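Local coordinates for protein acetylene hydratase Ahy (Pelobacter acetylenicus, PDB 2E7Z) that hydrates acetylene to acetaldehyde without net redox change, using a tungsten-bis(molybdopterin guanine dinucleotide) cofactor and a [4Fe-4S] cluster, at residues 4-9 / 44-49; 116-121 / 335-340; 339-344 / 377-382; 461-466 / 478-483. One frame throughout, in Å; residues are numbered along the deposited sequence. Where two conformers were deposited one is given.

Interaction 1: 4-9 / 44-49. With SF4 (iron/sulfur cluster), chain D; MGD (2-amino-5,6-dimercapto-7-methyl-3,7,8a,9-tetrahydro-8-oxa-1,3,9,10-tetraaza-anthracen-4-one guanosine dinucleotide), chain F.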
# COMPACT_ATOMS: atom_id res chain seq x y z
N VAL A 4 -20.38 7.21 -7.94
CA VAL A 4 -19.13 6.65 -8.47
C VAL A 4 -18.16 6.51 -7.31
O VAL A 4 -18.04 7.43 -6.49
CB VAL A 4 -18.54 7.57 -9.59
CG1 VAL A 4 -17.43 6.86 -10.34
CG2 VAL A 4 -19.64 8.00 -10.57
N VAL A 5 -17.46 5.37 -7.25
CA VAL A 5 -16.36 5.24 -6.31
C VAL A 5 -15.14 6.01 -6.88
O VAL A 5 -14.63 5.67 -7.96
CB VAL A 5 -16.01 3.76 -6.05
CG1 VAL A 5 -14.74 3.68 -5.21
CG2 VAL A 5 -17.20 3.05 -5.37
N CYS A 6 -14.69 7.06 -6.19
CA CYS A 6 -13.55 7.78 -6.69
C CYS A 6 -12.32 6.89 -6.52
O CYS A 6 -12.08 6.37 -5.43
CB CYS A 6 -13.40 9.06 -5.88
SG CYS A 6 -11.92 9.98 -6.32
N GLN A 7 -11.57 6.73 -7.61
CA GLN A 7 -10.32 5.95 -7.56
C GLN A 7 -9.13 6.85 -7.86
O GLN A 7 -8.09 6.39 -8.34
CB GLN A 7 -10.41 4.76 -8.51
CG GLN A 7 -11.50 3.76 -8.04
CD GLN A 7 -12.27 3.12 -9.18
OE1 GLN A 7 -11.73 2.32 -9.96
NE2 GLN A 7 -13.57 3.40 -9.25
N SER A 8 -9.29 8.14 -7.55
CA SER A 8 -8.15 9.05 -7.66
C SER A 8 -7.19 8.88 -6.49
O SER A 8 -6.04 9.30 -6.56
CB SER A 8 -8.61 10.51 -7.79
OG SER A 8 -9.00 10.80 -9.13
N CYS A 9 -7.64 8.21 -5.42
CA CYS A 9 -6.73 7.64 -4.43
C CYS A 9 -7.45 6.44 -3.84
O CYS A 9 -8.60 6.16 -4.21
CB CYS A 9 -6.23 8.66 -3.37
SG CYS A 9 -7.22 8.89 -1.87
N MET A 44 -9.59 17.93 -4.07
CA MET A 44 -9.20 18.52 -5.34
C MET A 44 -8.83 17.46 -6.38
O MET A 44 -9.04 17.67 -7.55
CB MET A 44 -8.07 19.54 -5.18
CG MET A 44 -6.82 18.95 -4.53
SD MET A 44 -5.51 20.18 -4.42
CE MET A 44 -6.13 21.32 -3.18
N LYS A 45 -8.28 16.32 -5.94
CA LYS A 45 -7.87 15.28 -6.90
C LYS A 45 -9.08 14.73 -7.63
O LYS A 45 -9.03 14.48 -8.83
CB LYS A 45 -7.08 14.15 -6.22
CG LYS A 45 -5.79 14.69 -5.58
CD LYS A 45 -4.93 13.61 -4.93
CE LYS A 45 -5.62 12.92 -3.77
NZ LYS A 45 -5.97 13.86 -2.66
N SER A 46 -10.17 14.55 -6.88
CA SER A 46 -11.42 14.07 -7.45
C SER A 46 -12.17 15.13 -8.24
O SER A 46 -12.66 14.87 -9.34
CB SER A 46 -12.31 13.51 -6.36
OG SER A 46 -13.38 12.77 -6.91
N VAL A 47 -12.28 16.33 -7.66
CA VAL A 47 -12.97 17.44 -8.33
C VAL A 47 -12.40 17.66 -9.72
O VAL A 47 -13.13 17.96 -10.67
CB VAL A 47 -12.84 18.74 -7.52
CG1 VAL A 47 -13.27 19.97 -8.36
CG2 VAL A 47 -13.67 18.63 -6.26
N ASN A 48 -11.08 17.51 -9.83
CA ASN A 48 -10.39 17.78 -11.08
C ASN A 48 -10.01 16.51 -11.83
O ASN A 48 -9.19 16.56 -12.74
CB ASN A 48 -9.16 18.62 -10.80
CG ASN A 48 -9.52 20.00 -10.26
OD1 ASN A 48 -10.08 20.83 -10.99
ND2 ASN A 48 -9.21 20.25 -9.00
N ALA A 49 -10.63 15.38 -11.48
CA ALA A 49 -10.28 14.13 -12.14
C ALA A 49 -10.50 14.11 -13.65
O ALA A 49 -9.77 13.44 -14.38
CB ALA A 49 -11.01 12.95 -11.47
FE1 SF4 D . -10.07 12.53 -2.71
FE2 SF4 D . -11.06 10.57 -4.27
FE3 SF4 D . -11.58 10.59 -1.61
FE4 SF4 D . -9.12 9.99 -2.50
S1 SF4 D . -10.96 8.75 -2.88
S2 SF4 D . -9.64 11.40 -0.73
S3 SF4 D . -8.94 11.35 -4.36
S4 SF4 D . -12.27 12.18 -3.13
PB MGD F . 2.22 11.04 4.85
O1B MGD F . 1.38 12.21 4.41
O2B MGD F . 3.32 10.57 3.94
O3B MGD F . 1.29 9.76 5.13
O3A MGD F . -1.00 8.88 4.69
PA MGD F . -0.17 9.67 5.80
O1A MGD F . 0.01 8.74 6.98
O2A MGD F . -0.85 11.01 6.03
O5' MGD F . 2.86 11.39 6.28
C5' MGD F . 1.96 11.84 7.28
C4' MGD F . 2.71 12.05 8.58
O4' MGD F . 3.45 10.87 8.92
C3' MGD F . 3.72 13.19 8.46
O3' MGD F . 3.27 14.29 9.26
C2' MGD F . 5.02 12.62 8.98
O2' MGD F . 5.71 13.48 9.89
C1' MGD F . 4.54 11.36 9.68
N9 MGD F . 5.60 10.36 9.88
C8 MGD F . 6.64 10.07 9.07
N7 MGD F . 7.42 9.08 9.58
C5 MGD F . 6.87 8.74 10.77
C6 MGD F . 7.17 7.78 11.85
O6 MGD F . 8.18 7.05 11.80
N1 MGD F . 6.33 7.73 12.90
C2 MGD F . 5.24 8.51 13.01
N2 MGD F . 4.44 8.38 14.09
N3 MGD F . 4.90 9.42 12.05
C4 MGD F . 5.67 9.57 10.95
C10 MGD F . -0.49 7.81 3.89
C11 MGD F . -1.63 7.54 2.91
O11 MGD F . -2.00 8.78 2.28
C12 MGD F . -1.28 6.50 1.86
S12 MGD F . -0.31 5.17 2.26
C13 MGD F . -1.75 6.60 0.60
S13 MGD F . -1.54 5.36 -0.56
C14 MGD F . -2.45 7.83 0.14
N15 MGD F . -1.54 8.69 -0.59
C16 MGD F . -1.94 9.96 -0.85
C17 MGD F . -1.33 10.82 -1.88
O17 MGD F . -0.37 10.41 -2.58
N18 MGD F . -1.82 12.06 -2.03
C19 MGD F . -2.83 12.55 -1.28
N19 MGD F . -3.26 13.81 -1.51
N20 MGD F . -3.43 11.82 -0.31
C21 MGD F . -3.03 10.56 -0.06
N22 MGD F . -3.62 9.84 0.92
C23 MGD F . -3.05 8.58 1.34
O HOH W 1 -7.32 12.81 -10.25

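Interaction 2: 116-121 / 335-340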
# COMPACT_ATOMS: atom_id res chain seq x y z
N TYR A 116 -10.84 -8.84 -10.64
CA TYR A 116 -11.68 -9.74 -9.84
C TYR A 116 -11.03 -11.10 -9.59
O TYR A 116 -11.72 -12.08 -9.34
CB TYR A 116 -13.07 -9.90 -10.45
CG TYR A 116 -13.82 -8.59 -10.55
CD1 TYR A 116 -14.48 -8.07 -9.46
CD2 TYR A 116 -13.79 -7.84 -11.73
CE1 TYR A 116 -15.15 -6.85 -9.53
CE2 TYR A 116 -14.43 -6.60 -11.82
CZ TYR A 116 -15.10 -6.11 -10.69
OH TYR A 116 -15.75 -4.90 -10.72
N GLY A 117 -9.70 -11.15 -9.60
CA GLY A 117 -8.96 -12.40 -9.38
C GLY A 117 -8.39 -13.02 -10.63
O GLY A 117 -7.59 -13.99 -10.55
N THR A 118 -8.77 -12.49 -11.81
CA THR A 118 -8.32 -13.11 -13.03
C THR A 118 -6.84 -12.87 -13.35
O THR A 118 -6.27 -13.62 -14.14
CB THR A 118 -9.20 -12.72 -14.25
OG1 THR A 118 -9.14 -11.30 -14.47
CG2 THR A 118 -10.64 -13.15 -14.03
N LEU A 119 -6.22 -11.87 -12.73
CA LEU A 119 -4.81 -11.67 -12.95
C LEU A 119 -3.98 -12.79 -12.34
O LEU A 119 -3.18 -13.40 -13.03
CB LEU A 119 -4.38 -10.27 -12.47
CG LEU A 119 -2.92 -9.86 -12.70
CD1 LEU A 119 -1.90 -10.42 -11.67
CD2 LEU A 119 -2.44 -10.10 -14.15
N ARG A 120 -4.20 -13.09 -11.06
CA ARG A 120 -3.45 -14.21 -10.48
C ARG A 120 -3.93 -15.54 -11.11
O ARG A 120 -3.15 -16.47 -11.22
CB ARG A 120 -3.56 -14.29 -8.96
CG ARG A 120 -2.90 -13.10 -8.27
CD ARG A 120 -1.38 -12.99 -8.48
NE ARG A 120 -0.54 -14.05 -7.90
CZ ARG A 120 -0.07 -14.02 -6.66
NH1 ARG A 120 -0.47 -13.09 -5.79
NH2 ARG A 120 0.73 -15.01 -6.27
N ARG A 121 -5.20 -15.61 -11.52
CA ARG A 121 -5.70 -16.77 -12.26
C ARG A 121 -4.80 -17.06 -13.46
O ARG A 121 -4.31 -18.17 -13.66
CB ARG A 121 -7.15 -16.56 -12.65
CG ARG A 121 -7.85 -17.74 -13.30
CD ARG A 121 -9.27 -17.31 -13.62
NE ARG A 121 -10.11 -18.38 -14.15
CZ ARG A 121 -10.90 -19.18 -13.41
NH1 ARG A 121 -10.95 -19.03 -12.08
NH2 ARG A 121 -11.63 -20.14 -14.00
N SER A 335 -10.28 -14.75 -4.03
CA SER A 335 -9.30 -15.78 -3.77
C SER A 335 -9.58 -17.04 -4.55
O SER A 335 -8.64 -17.70 -4.99
CB SER A 335 -9.30 -16.17 -2.28
OG SER A 335 -8.95 -15.04 -1.48
N LYS A 336 -10.86 -17.39 -4.72
CA LYS A 336 -11.23 -18.61 -5.43
C LYS A 336 -11.03 -18.44 -6.93
O LYS A 336 -10.54 -19.33 -7.62
CB LYS A 336 -12.66 -18.99 -5.09
CG LYS A 336 -12.88 -19.22 -3.60
CD LYS A 336 -14.14 -20.03 -3.35
CE LYS A 336 -13.97 -20.91 -2.12
NZ LYS A 336 -12.79 -21.80 -2.25
N ILE A 337 -11.37 -17.24 -7.44
CA ILE A 337 -11.17 -16.91 -8.87
C ILE A 337 -9.67 -16.98 -9.20
O ILE A 337 -9.29 -17.41 -10.29
CB ILE A 337 -11.83 -15.54 -9.23
CG1 ILE A 337 -13.34 -15.69 -9.08
CG2 ILE A 337 -11.46 -15.12 -10.67
CD1 ILE A 337 -14.12 -14.39 -9.12
N GLN A 338 -8.83 -16.59 -8.26
CA GLN A 338 -7.37 -16.59 -8.48
C GLN A 338 -6.74 -17.98 -8.68
O GLN A 338 -5.65 -18.07 -9.21
CB GLN A 338 -6.66 -15.86 -7.35
CG GLN A 338 -6.97 -14.38 -7.32
CD GLN A 338 -6.32 -13.63 -6.18
OE1 GLN A 338 -6.17 -14.20 -5.08
NE2 GLN A 338 -5.94 -12.35 -6.40
N MET A 339 -7.40 -19.06 -8.21
CA MET A 339 -6.94 -20.44 -8.48
C MET A 339 -5.50 -20.64 -8.05
O MET A 339 -4.71 -21.25 -8.78
CB MET A 339 -7.09 -20.77 -9.96
CG MET A 339 -8.51 -20.98 -10.35
SD MET A 339 -8.72 -21.42 -12.11
CE MET A 339 -7.64 -22.85 -12.29
N HIS A 340 -5.18 -20.18 -6.84
CA HIS A 340 -3.87 -20.51 -6.24
C HIS A 340 -3.60 -22.00 -6.13
O HIS A 340 -2.45 -22.42 -6.22
CB HIS A 340 -3.75 -19.86 -4.87
CG HIS A 340 -3.81 -18.37 -4.93
ND1 HIS A 340 -2.79 -17.60 -5.44
CD2 HIS A 340 -4.79 -17.51 -4.55
CE1 HIS A 340 -3.14 -16.32 -5.38
NE2 HIS A 340 -4.34 -16.24 -4.83
O HOH W 2 -5.74 -11.30 -9.22
O HOH W 3 -12.16 -20.45 -9.86

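Interaction 3: 339-344 / 377-382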
# COMPACT_ATOMS: atom_id res chain seq x y z
N MET A 339 -7.40 -19.06 -8.21
CA MET A 339 -6.94 -20.44 -8.48
C MET A 339 -5.50 -20.64 -8.05
O MET A 339 -4.71 -21.25 -8.78
CB MET A 339 -7.09 -20.77 -9.96
CG MET A 339 -8.51 -20.98 -10.35
SD MET A 339 -8.72 -21.42 -12.11
CE MET A 339 -7.64 -22.85 -12.29
N HIS A 340 -5.18 -20.18 -6.84
CA HIS A 340 -3.87 -20.51 -6.24
C HIS A 340 -3.60 -22.00 -6.13
O HIS A 340 -2.45 -22.42 -6.22
CB HIS A 340 -3.75 -19.86 -4.87
CG HIS A 340 -3.81 -18.37 -4.93
ND1 HIS A 340 -2.79 -17.60 -5.44
CD2 HIS A 340 -4.79 -17.51 -4.55
CE1 HIS A 340 -3.14 -16.32 -5.38
NE2 HIS A 340 -4.34 -16.24 -4.83
N GLU A 341 -4.64 -22.79 -5.97
CA GLU A 341 -4.35 -24.22 -5.84
C GLU A 341 -3.81 -24.80 -7.13
O GLU A 341 -3.01 -25.75 -7.07
CB GLU A 341 -5.53 -25.02 -5.28
CG GLU A 341 -5.16 -26.47 -4.98
CD GLU A 341 -4.27 -26.62 -3.76
OE1 GLU A 341 -4.71 -26.26 -2.66
OE2 GLU A 341 -3.15 -27.16 -3.90
N ALA A 342 -4.14 -24.22 -8.28
CA ALA A 342 -3.66 -24.68 -9.56
C ALA A 342 -2.17 -24.51 -9.78
O ALA A 342 -1.61 -25.22 -10.60
CB ALA A 342 -4.42 -24.04 -10.70
N LEU A 343 -1.55 -23.53 -9.11
CA LEU A 343 -0.12 -23.32 -9.28
C LEU A 343 0.64 -24.46 -8.59
O LEU A 343 0.47 -24.67 -7.39
CB LEU A 343 0.31 -22.03 -8.65
CG LEU A 343 1.77 -21.60 -8.81
CD1 LEU A 343 2.11 -21.36 -10.27
CD2 LEU A 343 2.00 -20.35 -8.00
N PRO A 344 1.45 -25.23 -9.35
CA PRO A 344 2.13 -26.37 -8.71
C PRO A 344 3.03 -25.98 -7.55
O PRO A 344 3.64 -24.90 -7.58
CB PRO A 344 2.99 -26.93 -9.87
CG PRO A 344 2.23 -26.59 -11.08
CD PRO A 344 1.74 -25.17 -10.79
N GLY A 377 -13.30 -20.89 4.61
CA GLY A 377 -13.65 -21.75 3.50
C GLY A 377 -12.80 -21.50 2.27
O GLY A 377 -13.15 -21.89 1.16
N VAL A 378 -11.66 -20.83 2.48
CA VAL A 378 -10.75 -20.48 1.40
C VAL A 378 -9.35 -20.82 1.89
O VAL A 378 -8.84 -20.19 2.81
CB VAL A 378 -10.85 -18.97 1.04
CG1 VAL A 378 -9.76 -18.59 0.10
CG2 VAL A 378 -12.20 -18.69 0.40
N LYS A 379 -8.74 -21.83 1.27
CA LYS A 379 -7.41 -22.29 1.67
C LYS A 379 -6.36 -21.21 1.46
O LYS A 379 -5.51 -20.98 2.32
CB LYS A 379 -7.03 -23.54 0.89
CG LYS A 379 -5.62 -24.02 1.19
CD LYS A 379 -5.35 -25.34 0.52
CE LYS A 379 -3.90 -25.71 0.64
NZ LYS A 379 -3.65 -27.00 -0.03
N TYR A 380 -6.41 -20.56 0.29
CA TYR A 380 -5.50 -19.48 -0.04
C TYR A 380 -6.27 -18.16 0.04
O TYR A 380 -6.81 -17.70 -0.96
CB TYR A 380 -4.92 -19.67 -1.45
CG TYR A 380 -4.04 -20.89 -1.56
CD1 TYR A 380 -2.71 -20.85 -1.13
CD2 TYR A 380 -4.53 -22.09 -2.07
CE1 TYR A 380 -1.89 -21.93 -1.25
CE2 TYR A 380 -3.71 -23.22 -2.16
CZ TYR A 380 -2.39 -23.12 -1.74
OH TYR A 380 -1.52 -24.16 -1.84
N PHE A 381 -6.30 -17.56 1.22
CA PHE A 381 -7.10 -16.38 1.49
C PHE A 381 -6.20 -15.23 1.09
O PHE A 381 -5.24 -14.90 1.76
CB PHE A 381 -7.45 -16.36 2.99
CG PHE A 381 -8.12 -15.11 3.48
CD1 PHE A 381 -8.85 -14.27 2.65
CD2 PHE A 381 -8.07 -14.80 4.84
CE1 PHE A 381 -9.46 -13.13 3.16
CE2 PHE A 381 -8.69 -13.66 5.36
CZ PHE A 381 -9.40 -12.83 4.52
N HIS A 382 -6.52 -14.63 -0.06
CA HIS A 382 -5.75 -13.51 -0.61
C HIS A 382 -6.23 -12.27 0.12
O HIS A 382 -7.02 -11.49 -0.41
CB HIS A 382 -5.99 -13.40 -2.12
CG HIS A 382 -5.15 -12.36 -2.78
ND1 HIS A 382 -5.59 -11.07 -2.97
CD2 HIS A 382 -3.90 -12.43 -3.30
CE1 HIS A 382 -4.65 -10.39 -3.61
NE2 HIS A 382 -3.62 -11.19 -3.81

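Interaction 4: 461-466 / 478-483. With MGD (2-amino-5,6-dimercapto-7-methyl-3,7,8a,9-tetrahydro-8-oxa-1,3,9,10-tetraaza-anthracen-4-one guanosine dinucleotide), chain E.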
# COMPACT_ATOMS: atom_id res chain seq x y z
N GLU A 461 -14.94 5.91 -16.25
CA GLU A 461 -15.28 5.19 -17.47
C GLU A 461 -15.61 3.72 -17.22
O GLU A 461 -15.62 2.91 -18.17
CB GLU A 461 -14.12 5.25 -18.46
CG GLU A 461 -13.66 6.67 -18.82
CD GLU A 461 -12.36 6.70 -19.61
OE1 GLU A 461 -11.58 5.71 -19.55
OE2 GLU A 461 -12.13 7.72 -20.29
N ARG A 462 -15.89 3.35 -15.97
CA ARG A 462 -16.07 1.93 -15.68
C ARG A 462 -16.99 1.66 -14.50
O ARG A 462 -16.99 2.41 -13.52
CB ARG A 462 -14.70 1.28 -15.41
CG ARG A 462 -13.95 1.83 -14.16
CD ARG A 462 -12.53 1.32 -14.15
NE ARG A 462 -11.75 1.83 -13.02
CZ ARG A 462 -10.48 2.22 -13.11
NH1 ARG A 462 -9.84 2.66 -12.04
NH2 ARG A 462 -9.83 2.15 -14.28
N PRO A 463 -17.73 0.55 -14.57
CA PRO A 463 -18.45 0.10 -13.38
C PRO A 463 -17.47 -0.64 -12.46
O PRO A 463 -16.48 -1.19 -12.95
CB PRO A 463 -19.44 -0.90 -13.95
CG PRO A 463 -18.71 -1.52 -15.11
CD PRO A 463 -17.88 -0.39 -15.70
N VAL A 464 -17.76 -0.68 -11.18
CA VAL A 464 -16.98 -1.49 -10.23
C VAL A 464 -17.89 -2.10 -9.18
O VAL A 464 -18.75 -1.42 -8.62
CB VAL A 464 -15.91 -0.64 -9.48
CG1 VAL A 464 -15.11 -1.51 -8.50
CG2 VAL A 464 -14.95 0.02 -10.45
N VAL A 465 -17.70 -3.40 -8.94
CA VAL A 465 -18.21 -4.03 -7.73
C VAL A 465 -17.05 -4.17 -6.77
O VAL A 465 -16.00 -4.69 -7.12
CB VAL A 465 -18.81 -5.43 -8.05
CG1 VAL A 465 -19.04 -6.26 -6.76
CG2 VAL A 465 -20.11 -5.28 -8.83
N GLN A 466 -17.26 -3.70 -5.54
CA GLN A 466 -16.26 -3.85 -4.47
C GLN A 466 -16.68 -4.98 -3.53
O GLN A 466 -17.82 -5.43 -3.59
CB GLN A 466 -16.17 -2.55 -3.68
CG GLN A 466 -15.59 -1.43 -4.53
CD GLN A 466 -15.18 -0.22 -3.72
OE1 GLN A 466 -15.90 0.20 -2.83
NE2 GLN A 466 -14.00 0.35 -4.04
N SER A 478 -19.96 1.26 -7.89
CA SER A 478 -19.54 2.39 -8.69
C SER A 478 -20.19 2.31 -10.06
O SER A 478 -19.99 1.34 -10.79
CB SER A 478 -18.03 2.38 -8.84
OG SER A 478 -17.63 3.62 -9.39
N GLN A 479 -20.94 3.34 -10.43
CA GLN A 479 -21.54 3.38 -11.76
C GLN A 479 -20.56 3.91 -12.78
O GLN A 479 -19.73 4.79 -12.46
CB GLN A 479 -22.79 4.24 -11.72
CG GLN A 479 -23.87 3.71 -10.77
CD GLN A 479 -25.13 4.51 -10.91
OE1 GLN A 479 -25.19 5.68 -10.53
NE2 GLN A 479 -26.13 3.90 -11.53
N GLN A 480 -20.70 3.40 -14.01
CA GLN A 480 -19.96 3.93 -15.15
C GLN A 480 -20.54 5.28 -15.60
O GLN A 480 -21.74 5.35 -15.90
CB GLN A 480 -20.05 2.95 -16.29
CG GLN A 480 -19.19 3.31 -17.47
CD GLN A 480 -19.16 2.24 -18.53
OE1 GLN A 480 -19.77 1.17 -18.38
NE2 GLN A 480 -18.42 2.49 -19.59
N VAL A 481 -19.71 6.31 -15.71
CA VAL A 481 -20.21 7.61 -16.14
C VAL A 481 -20.23 7.74 -17.67
O VAL A 481 -21.24 8.16 -18.27
CB VAL A 481 -19.45 8.77 -15.47
CG1 VAL A 481 -20.09 10.10 -15.85
CG2 VAL A 481 -19.47 8.61 -13.95
N VAL A 482 -19.11 7.42 -18.30
CA VAL A 482 -18.97 7.49 -19.77
C VAL A 482 -18.26 6.27 -20.31
O VAL A 482 -17.66 5.49 -19.56
CB VAL A 482 -18.22 8.79 -20.25
CG1 VAL A 482 -18.97 10.08 -19.86
CG2 VAL A 482 -16.78 8.82 -19.72
N GLU A 483 -18.33 6.06 -21.61
CA GLU A 483 -17.54 5.04 -22.28
C GLU A 483 -16.08 5.48 -22.24
O GLU A 483 -15.79 6.68 -22.26
CB GLU A 483 -18.00 4.89 -23.74
CG GLU A 483 -19.38 4.22 -23.89
CD GLU A 483 -19.43 2.75 -23.48
OE1 GLU A 483 -18.38 2.06 -23.50
OE2 GLU A 483 -20.54 2.27 -23.13
PB MGD E . 2.38 4.68 -8.49
O1B MGD E . 3.73 4.06 -8.25
O2B MGD E . 2.26 6.16 -8.62
O3B MGD E . 1.33 4.26 -7.36
O3A MGD E . 1.72 2.54 -5.57
PA MGD E . 0.80 2.83 -6.86
O1A MGD E . -0.63 3.06 -6.50
O2A MGD E . 1.17 1.76 -7.85
O5' MGD E . 1.81 3.99 -9.83
C5' MGD E . 0.42 4.04 -10.10
C4' MGD E . 0.28 4.06 -11.61
O4' MGD E . -1.10 3.81 -11.91
C3' MGD E . 0.55 5.43 -12.23
O3' MGD E . 1.57 5.29 -13.24
C2' MGD E . -0.79 5.90 -12.84
O2' MGD E . -0.71 6.66 -14.06
C1' MGD E . -1.48 4.58 -13.07
N9 MGD E . -2.95 4.59 -13.03
C8 MGD E . -3.75 5.30 -12.20
N7 MGD E . -5.04 4.98 -12.39
C5 MGD E . -5.06 3.99 -13.31
C6 MGD E . -6.07 3.19 -13.98
O6 MGD E . -7.28 3.31 -13.71
N1 MGD E . -5.62 2.28 -14.86
C2 MGD E . -4.36 2.13 -15.23
N2 MGD E . -4.04 1.16 -16.14
N3 MGD E . -3.38 2.84 -14.67
C4 MGD E . -3.69 3.75 -13.73
C10 MGD E . 1.28 3.08 -4.32
C11 MGD E . 2.08 2.38 -3.24
O11 MGD E . 3.43 2.81 -3.41
C12 MGD E . 1.56 2.76 -1.87
S12 MGD E . -0.11 2.56 -1.56
C13 MGD E . 2.40 3.18 -0.91
S13 MGD E . 1.83 3.74 0.60
C14 MGD E . 3.88 3.23 -1.08
N15 MGD E . 4.39 4.59 -1.17
C16 MGD E . 5.72 4.67 -1.44
C17 MGD E . 6.61 5.73 -0.95
O17 MGD E . 6.16 6.65 -0.22
N18 MGD E . 7.91 5.68 -1.30
C19 MGD E . 8.43 4.70 -2.08
N19 MGD E . 9.74 4.71 -2.41
N20 MGD E . 7.67 3.72 -2.58
C21 MGD E . 6.37 3.65 -2.29
N22 MGD E . 5.64 2.64 -2.77
C23 MGD E . 4.27 2.42 -2.33
O HOH W 4 -15.75 3.43 -11.32

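Interaction 1: 4-9 / 44-49
Ser8 and Ser46 bring the backbones closest, 6.0 Å between their CA atoms, where the loop that follows strand 2-5 passes the short helix 44-47. No direct hydrogen bond joins the two segments; a water bridges them, and both pack against the iron-sulfur cluster. The water links Ser8 OG and Lys45 O, donating to the carbonyl at 2.8 Å, while the same hydroxyl is also hydrogen-bonded to Trp459. Cys6 SG binds FE2 at 2.3 Å and touches Ser46 OG, 3.2 Å away; Ser8 N donates to this sulfur at 3.4 Å, which is likely to temper the negative charge on the thiolate. Cys9 SG takes FE4. The CB atoms of Ser8 and Ser46 rest against two different cluster sulfides, S3 and S4. Lys45 passes S3 with its CE, and bends at chi3 and chi4 (-63° and -61°) bring NZ to 2.9 Å from N19 of one pterin, where Asp605 O accepts a hydrogen bond from it. The lysine thus lies between cluster and cofactor. Cys6 and Cys9, with Cys13 and Cys43 outside the segments, make up the Cys-x2-Cys-x3-Cys...Cys site of the N-terminal [4Fe-4S] region in the DMSO reductase family, against which Lys45 and Ser46 pack.

Interaction 2: 116-121 / 335-340
Arg121 leaves the helix with its CG anti to the backbone N (chi1 -174°) and stays extended as far as NE, carrying its guanidinium alongside Ile337 and Met339. Arg120 instead folds back at chi2 and chi3, bringing one face of its guanidinium against His340 CE1. NH1 of Arg121 donates to Ile337 O at 2.9 Å, on an in-plane lone pair, and a water links the same nitrogen to Lys336 O. Met339 SD sits over one face of this guanidinium, 3.3 Å from NH1, and NE is bonded to His507 O. A leucine in place of Arg121 would probably leave Ile337 O without its side-chain donor and deprive the Met339 sulfur of the flat group it rests on. His340 CE1 stands 4.0 Å above the centre of the Arg120 guanidinium, the two planes 84° apart, while Ala386 O and Phe387 O accept from the arginine nitrogens. His340 NE2 donates to Gln338 OE1 at 2.8 Å. A CB on Gly117 would clash with Ile337 CB, press on Gln338 CG and, at this positive phi, jam against the preceding carbonyl. Gln338 CG lies 3.3 Å from Gly117 O, as does Ile337 CG2 from Tyr116 O, a buried carbonyl without a partner. With Arg121 CA 4.1 Å from Gln338 CA, the first turn of helix 118-126 packs on the C-terminal end of helix 334-337, within the molybdopterin oxidoreductase region.

Interaction 3: 339-344 / 377-382
His340 CB sits over one face of the Tyr380 ring, 3.9 Å from the centroid and 29° off the normal, a CH-pi contact. The imidazole beyond it meets the phenol ring obliquely, with planes 45° apart. On the opposite face of the tyrosine lies Lys379 CG, offset toward the rim. The ring edge belongs to Glu341: in the conformer given, one of two deposited, OE1 lies 3.2 Å from Tyr380 CE2 and uses its syn lone pair to accept from Lys379 NZ at 2.9 Å, forming a salt bridge. Lys379 reaches it fully extended, from a chi1 of 176° that sets CG anti to the main-chain nitrogen. Glycine at Tyr380 would probably leave His340 CB without a face to rest on and open a gap between the histidine and the lysine chain. The contact joins two connecting loops of the molybdopterin oxidoreductase region, one following helix 334-337 and turning through the 3-10 segment 340-342, the other following helix 369-376. Leu343 N donates to His340 O at 3.2 Å, consistent with the 3-10 turn that presents His340 and Glu341 to Tyr380. Farther out, His340 NE2 is hydrogen-bonded to Gln338 OE1, with His382 CD2 only a packing neighbour, while Phe387 meets the His340 ring edge-to-face and Tyr362 OH is bonded to ND1. Ser335 OG is hydrogen-bonded to His382 N, and Lys379 also touches Glu369 and Glu373 of helix 369-376.

Interaction 4: 461-466 / 478-483
Arg462, its backbone N packed on Gln480 CG, presents the edge of its guanidinium to a guanine of the cofactor, with C6 lying in the guanidinium plane. Both terminal nitrogens converge on one oxygen: NH2 donates to O6 at 2.9 Å and NH1 at 3.1 Å. Asp457 forms a salt bridge with NH2 and Gln7 OE1 accepts from NH1, so the group is held in rotation as well as in place, as part of the guanine end of the W-bis-MGD site. Behind it, the two segments run roughly antiparallel as the arms of a loop that contains strand 474-476, closed by a single antiparallel hydrogen-bonded pair: Val464 N donates to Ser478 O, and Ser478 N to Val464 O, each at 3.0 Å. The amide of Gln480 lies alongside Pro463, Gln480 OE1 3.6 Å from Pro463 CD, while NE2 donates to Val482 O from above the carbonyl plane. That carbonyl also receives a CA-H...O contact from Glu461, whose carboxylate forms salt bridges with Arg53 and Arg58. Ser478 OG accepts a hydrogen bond from Val5 N of strand 2-5 and donates to a water at 2.7 Å, and this water donates to Arg462 O at 2.7 Å.

Overall arrangement
From the N terminus, interaction 1 comes first, closing a loop of 34 residues around the iron-sulfur cluster. Interaction 2 spans 213 residues, tying helix 118-126 to the end of helix 334-337, and interaction 3 starts where it stops: they share Met339 and His340, their centres lie 8 Å apart, and Ser335 OG is hydrogen-bonded to His382 N. Interaction 4 closes the shortest loop, 11 residues. None nests within another. Interaction 4 nevertheless joins interactions 1 and 2 in space: Ser478 OG and Arg462 NH1 are bonded to Val5 N and Gln7 OE1 of interaction 1, and Tyr116 OH of interaction 2 to Val465 N. Interactions 1 and 3 remain separate, centres 34 Å apart.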